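Local coordinates for Oxidored_FMN domain-containing protein ([Pseudomonas] geniculata N1, PDB 6L6J) that probably oxidises the amine of 6-hydroxypseudooxynicotine, a nicotine-breakdown intermediate, using flavin mononucleotide and a [4Fe-4S] cluster, at residues A100-A105 and A162-V167. Sequence-based numbering, arbitrary orientation.
Sequences AGVELA and AGFDIV. With FMN (flavin mononucleotide), chain B.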
loop_
_atom_site.group_PDB
_atom_site.type_symbol
_atom_site.label_atom_id
_atom_site.label_comp_id
_atom_site.label_asym_id
_atom_site.label_seq_id
_atom_site.Cartn_x
_atom_site.Cartn_y
_atom_site.Cartn_z
ATOM N N ALA A 100 -5.756 -17.113 14.265
ATOM C CA ALA A 100 -4.373 -16.619 14.200
ATOM C C ALA A 100 -3.622 -17.554 13.250
ATOM O O ALA A 100 -3.481 -18.763 13.579
ATOM C CB ALA A 100 -3.779 -16.587 15.579
ATOM N N GLY A 101 -3.260 -17.022 12.073
ATOM C CA GLY A 101 -2.529 -17.746 11.026
ATOM C C GLY A 101 -1.134 -17.182 10.916
ATOM O O GLY A 101 -0.902 -16.078 11.458
ATOM N N VAL A 102 -0.224 -17.908 10.279
ATOM C CA VAL A 102 1.179 -17.448 10.122
ATOM C C VAL A 102 1.687 -17.941 8.766
ATOM O O VAL A 102 1.551 -19.153 8.478
ATOM C CB VAL A 102 2.064 -17.920 11.286
ATOM C CG1 VAL A 102 2.093 -19.435 11.415
ATOM C CG2 VAL A 102 3.474 -17.374 11.174
ATOM N N GLU A 103 2.247 -17.031 7.969
ATOM C CA GLU A 103 2.787 -17.389 6.648
ATOM C C GLU A 103 4.234 -17.861 6.824
ATOM O O GLU A 103 5.146 -17.093 6.551
ATOM C CB GLU A 103 2.618 -16.211 5.698
ATOM C CG GLU A 103 2.681 -16.605 4.236
ATOM C CD GLU A 103 2.754 -15.421 3.296
ATOM O OE1 GLU A 103 2.031 -15.460 2.298
ATOM O OE2 GLU A 103 3.553 -14.463 3.566
ATOM N N LEU A 104 4.427 -19.085 7.303
ATOM C CA LEU A 104 5.752 -19.751 7.311
ATOM C C LEU A 104 6.309 -19.706 5.892
ATOM O O LEU A 104 5.612 -20.159 4.976
ATOM C CB LEU A 104 5.597 -21.186 7.815
ATOM C CG LEU A 104 5.322 -21.311 9.317
ATOM C CD1 LEU A 104 5.400 -22.772 9.751
ATOM C CD2 LEU A 104 6.291 -20.455 10.135
ATOM N N ALA A 105 7.510 -19.144 5.744
ATOM C CA ALA A 105 8.090 -18.724 4.446
ATOM C C ALA A 105 9.565 -19.108 4.368
ATOM O O ALA A 105 10.272 -18.926 5.362
ATOM C CB ALA A 105 7.927 -17.230 4.294
ATOM N N ALA A 162 3.101 -21.998 19.751
ATOM C CA ALA A 162 2.799 -20.556 19.876
ATOM C C ALA A 162 1.273 -20.335 19.965
ATOM O O ALA A 162 0.823 -19.315 20.547
ATOM C CB ALA A 162 3.428 -19.847 18.693
ATOM N N GLY A 163 0.498 -21.243 19.371
ATOM C CA GLY A 163 -0.977 -21.270 19.436
ATOM C C GLY A 163 -1.672 -20.809 18.164
ATOM O O GLY A 163 -2.895 -20.550 18.239
ATOM N N PHE A 164 -0.928 -20.684 17.061
ATOM C CA PHE A 164 -1.465 -20.371 15.715
ATOM C C PHE A 164 -2.484 -21.464 15.340
ATOM O O PHE A 164 -2.263 -22.678 15.582
ATOM C CB PHE A 164 -0.323 -20.225 14.691
ATOM C CG PHE A 164 0.546 -18.992 14.839
ATOM C CD1 PHE A 164 0.079 -17.737 14.466
ATOM C CD2 PHE A 164 1.830 -19.077 15.364
ATOM C CE1 PHE A 164 0.871 -16.607 14.615
ATOM C CE2 PHE A 164 2.620 -17.942 15.510
ATOM C CZ PHE A 164 2.144 -16.713 15.125
ATOM N N ASP A 165 -3.591 -21.038 14.744
ATOM C CA ASP A 165 -4.717 -21.913 14.319
ATOM C C ASP A 165 -4.490 -22.404 12.893
ATOM O O ASP A 165 -4.993 -23.514 12.561
ATOM C CB ASP A 165 -6.047 -21.159 14.416
ATOM C CG ASP A 165 -6.299 -20.635 15.815
ATOM O OD1 ASP A 165 -6.506 -21.469 16.741
ATOM O OD2 ASP A 165 -6.247 -19.401 15.980
ATOM N N ILE A 166 -3.823 -21.570 12.081
ATOM C CA ILE A 166 -3.622 -21.767 10.613
ATOM C C ILE A 166 -2.132 -21.589 10.328
ATOM O O ILE A 166 -1.602 -20.477 10.574
ATOM C CB ILE A 166 -4.472 -20.778 9.789
ATOM C CG1 ILE A 166 -5.945 -20.778 10.219
ATOM C CG2 ILE A 166 -4.328 -21.066 8.302
ATOM C CD1 ILE A 166 -6.743 -19.584 9.724
ATOM N N VAL A 167 -1.492 -22.642 9.820
ATOM C CA VAL A 167 -0.035 -22.686 9.517
ATOM C C VAL A 167 0.094 -22.829 8.002
ATOM O O VAL A 167 -0.521 -23.770 7.479
ATOM C CB VAL A 167 0.629 -23.836 10.294
ATOM C CG1 VAL A 167 2.088 -24.042 9.946
ATOM C CG2 VAL A 167 0.477 -23.632 11.792
HETATM N N1 FMN B . 1.601 -11.116 0.704
HETATM C C2 FMN B . 2.315 -12.159 1.238
HETATM O O2 FMN B . 2.054 -13.295 0.833
HETATM N N3 FMN B . 3.249 -12.039 2.191
HETATM C C4 FMN B . 3.560 -10.835 2.700
HETATM O O4 FMN B . 4.421 -10.726 3.571
HETATM C C4A FMN B . 2.861 -9.633 2.165
HETATM N N5 FMN B . 3.132 -8.391 2.631
HETATM C C5A FMN B . 2.414 -7.342 2.169
HETATM C C6 FMN B . 2.635 -6.073 2.698
HETATM C C7 FMN B . 1.884 -5.012 2.233
HETATM C C7M FMN B . 2.177 -3.660 2.760
HETATM C C8 FMN B . 0.838 -5.209 1.222
HETATM C C8M FMN B . 0.037 -4.064 0.678
HETATM C C9 FMN B . 0.605 -6.450 0.693
HETATM C C9A FMN B . 1.341 -7.542 1.130
HETATM N N10 FMN B . 1.084 -8.829 0.636
HETATM C C10 FMN B . 1.826 -9.870 1.138
HETATM C "C1'" FMN B . 0.033 -9.105 -0.394
HETATM C "C2'" FMN B . -1.339 -9.185 0.251
HETATM O "O2'" FMN B . -1.342 -10.340 1.070
HETATM C "C3'" FMN B . -2.449 -9.299 -0.750
HETATM O "O3'" FMN B . -2.314 -10.538 -1.447
HETATM C "C4'" FMN B . -2.505 -8.155 -1.761
HETATM O "O4'" FMN B . -2.303 -6.887 -1.092
HETATM C "C5'" FMN B . -3.814 -8.167 -2.538
HETATM O "O5'" FMN B . -4.877 -7.984 -1.619
HETATM P P FMN B . -5.482 -6.508 -1.344
HETATM O O1P FMN B . -6.072 -6.050 -2.658
HETATM O O2P FMN B . -6.487 -6.776 -0.268
HETATM O O3P FMN B . -4.305 -5.670 -0.883
#
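Phe164 lays one ring face against Val102: the Val102 CB lies 3.8 Å from the centroid of the Phe164 ring and 13° off its normal, a CH-pi contact over the middle of the ring. The two side chains cross at about a right angle, and Val102 CG1, set between its backbone N and carbonyl carbon, reaches to 3.8 Å from Phe164 CG. Leu86 and Val90 of helix 83-94 and Ala159 of helix 142-162 also touch Phe164, which places the ring between the barrel strand and its outer helices. With an alanine here, Val102 would probably lose its aromatic cover and a gap would open between strand 99-105 and those helices.

Beside the ring, Asp165 grips the backbone of Ala100 at two points. Its OD2 accepts from Ala100 N (2.9 Å) through the anti lone pair, while Asp165 N donates to Ala100 O, arriving nearly along the carbonyl direction. That oxygen also accepts from Ile166 N at 3.2 Å, tilted 30° from the carbonyl plane, so two amides share it. The other carboxylate oxygen, OD1, forms a salt bridge with Lys94. Strand pairing then takes over: Val102 N bonds to Ile166 O (2.9 Å), and Gly101 pairs in parallel with Ile166. Further along, Leu104 CD1 meets Val167 CG1 at 3.6 Å.

The Glu103 side chain leaves strand 99-105 away from segment 162-167 and reaches the flavin; with CG anti to its backbone N (chi1 -160°) and an extended chain, it accepts from FMN N3 at OE2 (2.8 Å). Residues packed against the outer helices (Val102) and a residue binding FMN (Glu103) thus alternate along strand 99-105, third of the eight parallel strands, beside the fourth, in the TIM barrel of the NADH:flavin oxidoreductase family.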